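Local coordinates for tRNA (cytosine(38)-C(5))-methyltransferase (Schizosaccharomyces pombe, PDB 6FDF), which methylates carbon 5 of cytosine 38 in the anticodon loop of tRNA(Asp), and to a lower level in tRNA(Glu), using S-adenosyl-L-methionine as methyl donor, at residues A[22-25]-A[26-30]; A[185-188]-A[189-192]; A[240-243]-A[244-248]; A[315-318]-A[319-322]. All coordinates share one frame; numbering follows the deposited sequence. Where two conformers were deposited one is given.

Contact 1: residues A[22-25]-A[26-30]. With SAH (S-adenosyl-L-homocysteine), chain E.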
# COMPACT_ATOMS: atom_id res chain seq x y z
N GLY A 22 -2.17 -6.28 -3.23
CA GLY A 22 -0.83 -5.75 -3.41
C GLY A 22 0.25 -6.72 -2.97
O GLY A 22 1.26 -6.88 -3.65
N MET A 23 0.05 -7.37 -1.81
CA MET A 23 1.06 -8.31 -1.31
C MET A 23 1.25 -9.48 -2.26
O MET A 23 2.38 -9.93 -2.48
CB MET A 23 0.68 -8.82 0.09
CG MET A 23 0.66 -7.80 1.21
SD MET A 23 2.33 -7.22 1.62
CE MET A 23 1.97 -6.18 3.02
N HIS A 24 0.15 -9.99 -2.82
CA HIS A 24 0.25 -11.08 -3.79
C HIS A 24 1.02 -10.63 -5.03
O HIS A 24 1.87 -11.36 -5.54
CB HIS A 24 -1.16 -11.57 -4.14
CG HIS A 24 -1.20 -12.88 -4.87
ND1 HIS A 24 -2.29 -13.71 -4.83
CD2 HIS A 24 -0.29 -13.49 -5.67
CE1 HIS A 24 -2.06 -14.78 -5.56
NE2 HIS A 24 -0.86 -14.67 -6.09
N TYR A 25 0.75 -9.41 -5.50
CA TYR A 25 1.48 -8.90 -6.66
C TYR A 25 2.96 -8.76 -6.34
O TYR A 25 3.82 -9.03 -7.19
CB TYR A 25 0.91 -7.56 -7.12
CG TYR A 25 -0.38 -7.66 -7.90
CD1 TYR A 25 -0.42 -8.30 -9.13
CD2 TYR A 25 -1.54 -7.06 -7.43
CE1 TYR A 25 -1.59 -8.37 -9.86
CE2 TYR A 25 -2.72 -7.13 -8.16
CZ TYR A 25 -2.74 -7.78 -9.37
OH TYR A 25 -3.91 -7.85 -10.09
N ALA A 26 3.29 -8.33 -5.11
CA ALA A 26 4.69 -8.18 -4.73
C ALA A 26 5.37 -9.54 -4.61
O ALA A 26 6.55 -9.68 -4.98
CB ALA A 26 4.78 -7.41 -3.41
N LEU A 27 4.65 -10.55 -4.12
CA LEU A 27 5.19 -11.90 -4.09
C LEU A 27 5.48 -12.40 -5.50
O LEU A 27 6.49 -13.08 -5.74
CB LEU A 27 4.22 -12.85 -3.37
CG LEU A 27 4.18 -12.71 -1.85
CD1 LEU A 27 2.89 -13.30 -1.31
CD2 LEU A 27 5.38 -13.39 -1.20
N ASN A 28 4.60 -12.08 -6.45
CA ASN A 28 4.82 -12.47 -7.84
C ASN A 28 6.10 -11.84 -8.38
O ASN A 28 6.90 -12.50 -9.04
CB ASN A 28 3.64 -12.05 -8.71
CG ASN A 28 2.37 -12.84 -8.41
OD1 ASN A 28 2.40 -13.87 -7.73
ND2 ASN A 28 1.24 -12.34 -8.91
N LEU A 29 6.29 -10.54 -8.12
CA LEU A 29 7.49 -9.84 -8.58
C LEU A 29 8.75 -10.42 -7.97
O LEU A 29 9.80 -10.49 -8.63
CB LEU A 29 7.38 -8.36 -8.22
CG LEU A 29 6.90 -7.34 -9.24
CD1 LEU A 29 6.91 -5.97 -8.59
CD2 LEU A 29 7.77 -7.35 -10.48
N ALA A 30 8.69 -10.83 -6.70
CA ALA A 30 9.86 -11.37 -6.03
C ALA A 30 10.17 -12.79 -6.45
O ALA A 30 11.15 -13.37 -5.97
CB ALA A 30 9.66 -11.30 -4.51
N SAH E . -2.77 -4.11 1.72
CA SAH E . -3.97 -4.15 0.90
CB SAH E . -5.03 -3.17 1.41
CG SAH E . -4.88 -2.90 2.91
SD SAH E . -5.85 -1.53 3.46
C SAH E . -3.62 -3.86 -0.53
O SAH E . -2.42 -3.73 -0.83
OXT SAH E . -4.56 -3.79 -1.35
C5' SAH E . -6.50 -2.33 4.88
C4' SAH E . -7.52 -3.38 4.45
O4' SAH E . -7.89 -4.12 5.60
C3' SAH E . -8.79 -2.78 3.85
O3' SAH E . -9.08 -3.40 2.60
C2' SAH E . -9.90 -3.16 4.84
O2' SAH E . -11.11 -3.55 4.18
C1' SAH E . -9.28 -4.35 5.58
N9 SAH E . -9.70 -4.48 6.99
C8 SAH E . -9.75 -3.50 7.92
N7 SAH E . -10.18 -4.00 9.11
C5 SAH E . -10.41 -5.32 8.95
C6 SAH E . -10.88 -6.43 9.80
N6 SAH E . -11.19 -6.23 11.10
N1 SAH E . -10.98 -7.65 9.22
C2 SAH E . -10.67 -7.86 7.93
N3 SAH E . -10.24 -6.90 7.10
C4 SAH E . -10.10 -5.62 7.55
O HOH W 1 0.12 -16.19 -8.10
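H24 and N28 meet one turn apart on helix 22-29, the first helix of the Rossmann-like methyltransferase fold, which links strands 11-16 and 34-41 in a beta-alpha-beta unit. Four backbone bonds run up the turn: A26 N to G22 O, L27 N to M23 O, N28 N to H24 O and L29 N to Y25 O, all between 2.9 and 3.0 Å.

Among the side chains, OD1 of N28 comes in at the edge of the H24 imidazole, in its plane, 3.4 Å from CD2. The amide itself is turned 69° from the ring. With chi1 at -167°, CG of H24 lies opposite its own backbone N, and the ring leans along the helix to N28. A water ties the pair together: it sits 2.7 Å from H24 NE2 and donates to N28 OD1 at 3.3 Å. H24 ND1 is held by Y50 OH, and the ring stacks on H54.

At the other end the ligand comes close, with G22 N 3.5 Å from SAH O; any CB on G22 would run into that oxygen. Partners at both ring nitrogens probably fix the rotation of the H24 imidazole, while N28 reaches it through a single water rather than by a direct bond.

Contact 2: residues A[185-188]-A[189-192]; sequences DVFQ and FSEV
F189 turns back toward V186 on a 3-10 turn through 185-188, in the long connection after strand 168-175. The CB of F189 lies 3.4 Å from V186 O. CG, set beside the backbone N by a chi1 of -65°, is farther from that oxygen, and CD2 of F189 swings in again to 3.6 Å from V186 O, which lies at the ring edge, near its plane. The same CD2 of F189 comes within 4.4 Å of V186 CG2, a loose apolar touch. Beyond CD2 the F189 side chain packs on Y323 and L327 of helix 318-328.

The backbone beneath repeats the 3-10 pattern, each amide reaching back three residues. Q188 N bonds to D185 O at 3.0 Å, F189 N to V186 O at 3.2 Å and S190 N to F187 O, also at 3.2 Å. S190 brings its hydroxyl to the same carbonyl, with OG of S190 3.1 Å from F187 O. That OG also lies at the edge of the F187 ring, near its plane.

Outward, D185 OD2 accepts from S182 N, and the F187 ring stacks with F160, a loop residue that V186 and S190 touch as well. V186 meets Y323 and L324 of helix 318-328 beside F189, so this surface turn lies against the last helix of the chain.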
# COMPACT_ATOMS: atom_id res chain seq x y z
N ASP A 185 19.45 -2.98 3.67
CA ASP A 185 19.92 -3.92 2.66
C ASP A 185 19.00 -3.94 1.45
O ASP A 185 19.42 -4.36 0.37
CB ASP A 185 20.05 -5.32 3.27
CG ASP A 185 20.94 -5.34 4.50
OD1 ASP A 185 21.92 -4.58 4.53
OD2 ASP A 185 20.65 -6.11 5.43
N VAL A 186 17.76 -3.46 1.62
CA VAL A 186 16.78 -3.48 0.55
C VAL A 186 17.23 -2.65 -0.64
O VAL A 186 16.75 -2.87 -1.76
CB VAL A 186 15.42 -2.99 1.12
CG1 VAL A 186 15.39 -1.47 1.24
CG2 VAL A 186 14.28 -3.50 0.29
N PHE A 187 18.13 -1.68 -0.43
CA PHE A 187 18.57 -0.85 -1.54
C PHE A 187 19.51 -1.58 -2.48
O PHE A 187 19.67 -1.15 -3.63
CB PHE A 187 19.19 0.45 -0.99
CG PHE A 187 18.17 1.35 -0.37
CD1 PHE A 187 17.31 2.09 -1.16
CD2 PHE A 187 18.01 1.39 1.01
CE1 PHE A 187 16.34 2.90 -0.59
CE2 PHE A 187 17.02 2.18 1.58
CZ PHE A 187 16.20 2.94 0.78
N GLN A 188 20.13 -2.67 -2.03
CA GLN A 188 20.93 -3.51 -2.91
C GLN A 188 20.08 -4.20 -3.97
O GLN A 188 20.63 -4.75 -4.93
CB GLN A 188 21.70 -4.56 -2.11
CG GLN A 188 22.72 -3.97 -1.15
CD GLN A 188 23.19 -4.97 -0.11
OE1 GLN A 188 23.31 -6.16 -0.39
NE2 GLN A 188 23.45 -4.48 1.10
N PHE A 189 18.75 -4.14 -3.84
CA PHE A 189 17.82 -4.70 -4.81
C PHE A 189 17.32 -3.68 -5.81
O PHE A 189 16.87 -4.07 -6.89
CB PHE A 189 16.60 -5.31 -4.13
CG PHE A 189 16.90 -6.49 -3.27
CD1 PHE A 189 17.41 -7.65 -3.82
CD2 PHE A 189 16.63 -6.45 -1.92
CE1 PHE A 189 17.68 -8.74 -3.03
CE2 PHE A 189 16.89 -7.54 -1.12
CZ PHE A 189 17.41 -8.69 -1.67
N SER A 190 17.38 -2.40 -5.49
CA SER A 190 16.85 -1.42 -6.41
C SER A 190 17.91 -1.19 -7.47
O SER A 190 18.94 -0.56 -7.20
CB SER A 190 16.47 -0.13 -5.69
OG SER A 190 17.61 0.53 -5.16
N GLU A 191 17.65 -1.70 -8.67
CA GLU A 191 18.61 -1.66 -9.77
C GLU A 191 18.97 -0.23 -10.11
O GLU A 191 20.02 0.04 -10.70
CB GLU A 191 17.97 -2.33 -10.98
CG GLU A 191 18.26 -1.65 -12.30
CD GLU A 191 17.54 -2.27 -13.46
OE1 GLU A 191 18.09 -2.28 -14.58
OE2 GLU A 191 16.39 -2.71 -13.26
N VAL A 192 18.13 0.68 -9.64
CA VAL A 192 18.22 2.09 -9.95
C VAL A 192 19.55 2.73 -9.59
O VAL A 192 20.17 2.43 -8.57
CB VAL A 192 17.06 2.86 -9.30
CG1 VAL A 192 17.25 2.95 -7.81
CG2 VAL A 192 17.18 4.22 -9.83

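Contact 3: residues A[240-243]-A[244-248]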
# COMPACT_ATOMS: atom_id res chain seq x y z
N CYS A 240 2.51 13.82 -5.13
CA CYS A 240 2.17 13.69 -3.72
C CYS A 240 1.46 12.37 -3.45
O CYS A 240 1.05 11.63 -4.35
CB CYS A 240 1.33 14.87 -3.26
SG CYS A 240 2.29 16.41 -3.11
N CYS A 241 1.31 12.08 -2.16
CA CYS A 241 0.72 10.82 -1.74
C CYS A 241 -0.77 10.78 -2.10
O CYS A 241 -1.51 11.73 -1.84
CB CYS A 241 0.92 10.66 -0.24
SG CYS A 241 0.35 9.10 0.40
N PHE A 242 -1.19 9.67 -2.71
CA PHE A 242 -2.60 9.45 -3.02
C PHE A 242 -3.33 8.89 -1.81
O PHE A 242 -2.83 7.99 -1.13
CB PHE A 242 -2.75 8.47 -4.19
CG PHE A 242 -2.25 9.00 -5.50
CD1 PHE A 242 -2.96 9.96 -6.20
CD2 PHE A 242 -1.07 8.50 -6.05
CE1 PHE A 242 -2.49 10.44 -7.42
CE2 PHE A 242 -0.61 8.97 -7.27
CZ PHE A 242 -1.32 9.95 -7.95
N THR A 243 -4.54 9.40 -1.57
CA THR A 243 -5.38 8.90 -0.48
C THR A 243 -6.78 8.60 -0.98
O THR A 243 -7.14 8.87 -2.13
CB THR A 243 -5.48 9.91 0.68
OG1 THR A 243 -6.38 10.96 0.31
CG2 THR A 243 -4.12 10.49 1.02
N ARG A 244 -7.59 8.06 -0.06
CA ARG A 244 -9.01 7.81 -0.31
C ARG A 244 -9.78 9.07 -0.69
O ARG A 244 -10.84 8.96 -1.31
CB ARG A 244 -9.62 7.18 0.94
CG ARG A 244 -11.06 6.74 0.81
CD ARG A 244 -11.47 5.94 2.02
NE ARG A 244 -12.86 5.51 1.94
CZ ARG A 244 -13.37 4.52 2.65
NH1 ARG A 244 -14.65 4.20 2.52
NH2 ARG A 244 -12.60 3.85 3.50
N GLY A 245 -9.28 10.24 -0.34
CA GLY A 245 -9.94 11.49 -0.68
C GLY A 245 -9.71 11.98 -2.09
O GLY A 245 -10.30 12.99 -2.48
N TYR A 246 -8.87 11.30 -2.86
CA TYR A 246 -8.46 11.80 -4.17
C TYR A 246 -9.67 11.90 -5.10
O TYR A 246 -10.47 10.96 -5.19
CB TYR A 246 -7.39 10.90 -4.77
CG TYR A 246 -6.73 11.50 -6.00
CD1 TYR A 246 -6.05 12.70 -5.92
CD2 TYR A 246 -6.80 10.86 -7.24
CE1 TYR A 246 -5.45 13.26 -7.04
CE2 TYR A 246 -6.20 11.40 -8.36
CZ TYR A 246 -5.52 12.60 -8.26
OH TYR A 246 -4.92 13.17 -9.37
N THR A 247 -9.77 13.03 -5.80
CA THR A 247 -10.85 13.51 -6.68
C THR A 247 -12.03 14.07 -5.87
O THR A 247 -13.00 14.54 -6.48
CB THR A 247 -11.38 12.47 -7.68
OG1 THR A 247 -12.20 11.49 -7.02
CG2 THR A 247 -10.23 11.78 -8.40
N HIS A 248 -11.96 14.08 -4.54
CA HIS A 248 -13.04 14.60 -3.71
C HIS A 248 -12.55 15.71 -2.79
O HIS A 248 -13.06 16.83 -2.85
CB HIS A 248 -13.67 13.47 -2.90
CG HIS A 248 -14.07 12.28 -3.72
ND1 HIS A 248 -15.07 12.34 -4.66
CD2 HIS A 248 -13.58 11.02 -3.76
CE1 HIS A 248 -15.19 11.16 -5.24
NE2 HIS A 248 -14.30 10.34 -4.71
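Residues T243 to Y246 form a type I beta turn, closed by Y246 N to T243 O at 3.1 Å. T243 reinforces it from its side chain: OG1 of T243 accepts from G245 N, also at 3.1 Å, and a chi1 of 77° puts the hydroxyl over the turn, between its own N and carbonyl carbon. This is an ST turn laid over the beta turn.

The aromatic pair carries the rest. F242 presents its edge to the face of Y246 in a T-shaped stack, centroids 5.1 Å apart and planes at 79°. CD1 of F242 stands over the centre of the tyrosine ring, while CE1 of F242 reaches 3.8 Å from Y246 CZ. The two side chains run alongside each other and point the same way. Beyond them, Y246 OH bonds to S255 O and F281 N, and F242 rests on V286 and L289 of helix 283-289. With a leucine in place of Y246, the F242 edge would probably lose its aromatic face, and S255 O and F281 N their hydroxyl partner.

Between strands 231-232 and 256-258, then, the loop is shaped by polar bonds at the turn and by ring contact beside it, with the buried phenol oxygen satisfied as both donor and acceptor.

Contact 4: residues A[315-318]-A[319-322]; sequences SINV and KVVS. With SAH (S-adenosyl-L-homocysteine), chain E.
A helix N-cap begins helix 318-328 here, just past residues of the S-adenosyl-L-homocysteine pocket: N317 turns its side chain back onto V320. OD1 of N317 accepts from V320 N at 2.9 Å, and the N-H points almost straight at the oxygen, at 169°. A chi1 of -176° sets CG on the far side from the backbone N and brings the amide under the first turn, where N317 OD1 also lies 3.5 Å from V320 CG2. The carbonyl of the same residue takes V321 N, so N317 holds two amides of the opening turn. An alanine in its place would probably leave V320 N without its capping partner and the first turn less firmly set.

Ahead of the cap, I316 faces both ways. Its backbone N makes a weak, long hydrogen bond of 3.4 Å to SAH O, in the carboxylate of the ligand, and CD1 of I316 presses against V321 CG2 at 3.6 Å, the two side chains crossing at about a right angle. S315 lies on the ligand side. V321 continues the apolar layer onto M23 and A26 of helix 22-29 and L123 of strand 121-127. Farther along, S322 N closes onto V318 O, and S322 OG donates to K319 O at 2.6 Å.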
# COMPACT_ATOMS: atom_id res chain seq x y z
N SER A 315 -3.72 1.11 -0.68
CA SER A 315 -2.89 -0.00 -1.11
C SER A 315 -1.41 0.28 -0.87
O SER A 315 -0.99 1.43 -0.68
CB SER A 315 -3.12 -0.30 -2.60
OG SER A 315 -4.45 -0.70 -2.85
N ILE A 316 -0.62 -0.79 -0.89
CA ILE A 316 0.83 -0.67 -0.73
C ILE A 316 1.45 -0.23 -2.04
O ILE A 316 0.79 -0.23 -3.08
CB ILE A 316 1.44 -2.01 -0.28
CG1 ILE A 316 1.19 -3.07 -1.37
CG2 ILE A 316 0.88 -2.43 1.06
CD1 ILE A 316 2.04 -4.30 -1.26
N ASN A 317 2.74 0.11 -2.01
CA ASN A 317 3.53 0.15 -3.22
C ASN A 317 4.10 -1.25 -3.47
O ASN A 317 4.89 -1.76 -2.66
CB ASN A 317 4.65 1.19 -3.15
CG ASN A 317 5.41 1.29 -4.44
OD1 ASN A 317 6.13 0.37 -4.82
ND2 ASN A 317 5.22 2.40 -5.17
N VAL A 318 3.69 -1.85 -4.59
CA VAL A 318 4.02 -3.24 -4.91
C VAL A 318 5.52 -3.41 -5.15
O VAL A 318 6.11 -4.43 -4.78
CB VAL A 318 3.20 -3.68 -6.14
CG1 VAL A 318 3.66 -5.05 -6.64
CG2 VAL A 318 1.71 -3.69 -5.81
N LYS A 319 6.15 -2.41 -5.78
CA LYS A 319 7.59 -2.48 -6.04
C LYS A 319 8.39 -2.50 -4.75
O LYS A 319 9.23 -3.39 -4.55
CB LYS A 319 8.02 -1.29 -6.91
CG LYS A 319 8.14 -1.61 -8.39
CD LYS A 319 9.28 -2.59 -8.65
CE LYS A 319 9.28 -3.07 -10.09
NZ LYS A 319 10.18 -4.24 -10.27
N VAL A 320 8.17 -1.53 -3.87
CA VAL A 320 8.90 -1.47 -2.60
C VAL A 320 8.72 -2.77 -1.81
O VAL A 320 9.70 -3.34 -1.30
CB VAL A 320 8.46 -0.25 -1.77
CG1 VAL A 320 9.19 -0.23 -0.43
CG2 VAL A 320 8.76 1.05 -2.54
N VAL A 321 7.49 -3.27 -1.72
CA VAL A 321 7.27 -4.48 -0.94
C VAL A 321 7.91 -5.70 -1.61
O VAL A 321 8.35 -6.63 -0.92
CB VAL A 321 5.76 -4.67 -0.70
CG1 VAL A 321 5.48 -5.99 -0.02
CG2 VAL A 321 5.26 -3.52 0.16
N SER A 322 7.98 -5.73 -2.95
CA SER A 322 8.67 -6.84 -3.61
C SER A 322 10.12 -6.93 -3.17
O SER A 322 10.66 -8.03 -2.96
CB SER A 322 8.58 -6.71 -5.13
OG SER A 322 9.46 -5.71 -5.64
N SAH E . -2.77 -4.11 1.72
CA SAH E . -3.97 -4.15 0.90
CB SAH E . -5.03 -3.17 1.41
CG SAH E . -4.88 -2.90 2.91
SD SAH E . -5.85 -1.53 3.46
C SAH E . -3.62 -3.86 -0.53
O SAH E . -2.42 -3.73 -0.83
OXT SAH E . -4.56 -3.79 -1.35
C5' SAH E . -6.50 -2.33 4.88
C4' SAH E . -7.52 -3.38 4.45
O4' SAH E . -7.89 -4.12 5.60
C3' SAH E . -8.79 -2.78 3.85
O3' SAH E . -9.08 -3.40 2.60
C2' SAH E . -9.90 -3.16 4.84
O2' SAH E . -11.11 -3.55 4.18
C1' SAH E . -9.28 -4.35 5.58
N9 SAH E . -9.70 -4.48 6.99
C8 SAH E . -9.75 -3.50 7.92
N7 SAH E . -10.18 -4.00 9.11
C5 SAH E . -10.41 -5.32 8.95
C6 SAH E . -10.88 -6.43 9.80
N6 SAH E . -11.19 -6.23 11.10
N1 SAH E . -10.98 -7.65 9.22
C2 SAH E . -10.67 -7.86 7.93
N3 SAH E . -10.24 -6.90 7.10
C4 SAH E . -10.10 -5.62 7.55

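Overall arrangement
Along the chain the four contacts come in series, with no nesting or crossing; each is a local turn. Contact 1 lies on the helix of the first beta-alpha-beta unit, contact 2 shapes a 3-10 turn after strand 168-175, contact 3 turns the loop between strands 231-232 and 256-258, and contact 4 starts the last helix. Contacts 1 and 4 touch: I316 CD1 lies 3.5 Å from G22 C, so a helix from near the N terminus and the start of the last helix meet beside SAH, which both contacts reach. Contact 2 rests farther along helix 318-328, its centre about 14 Å from that of contact 4. Contact 3 stands apart, about 23 Å centre to centre from contact 1, across the chain's centre.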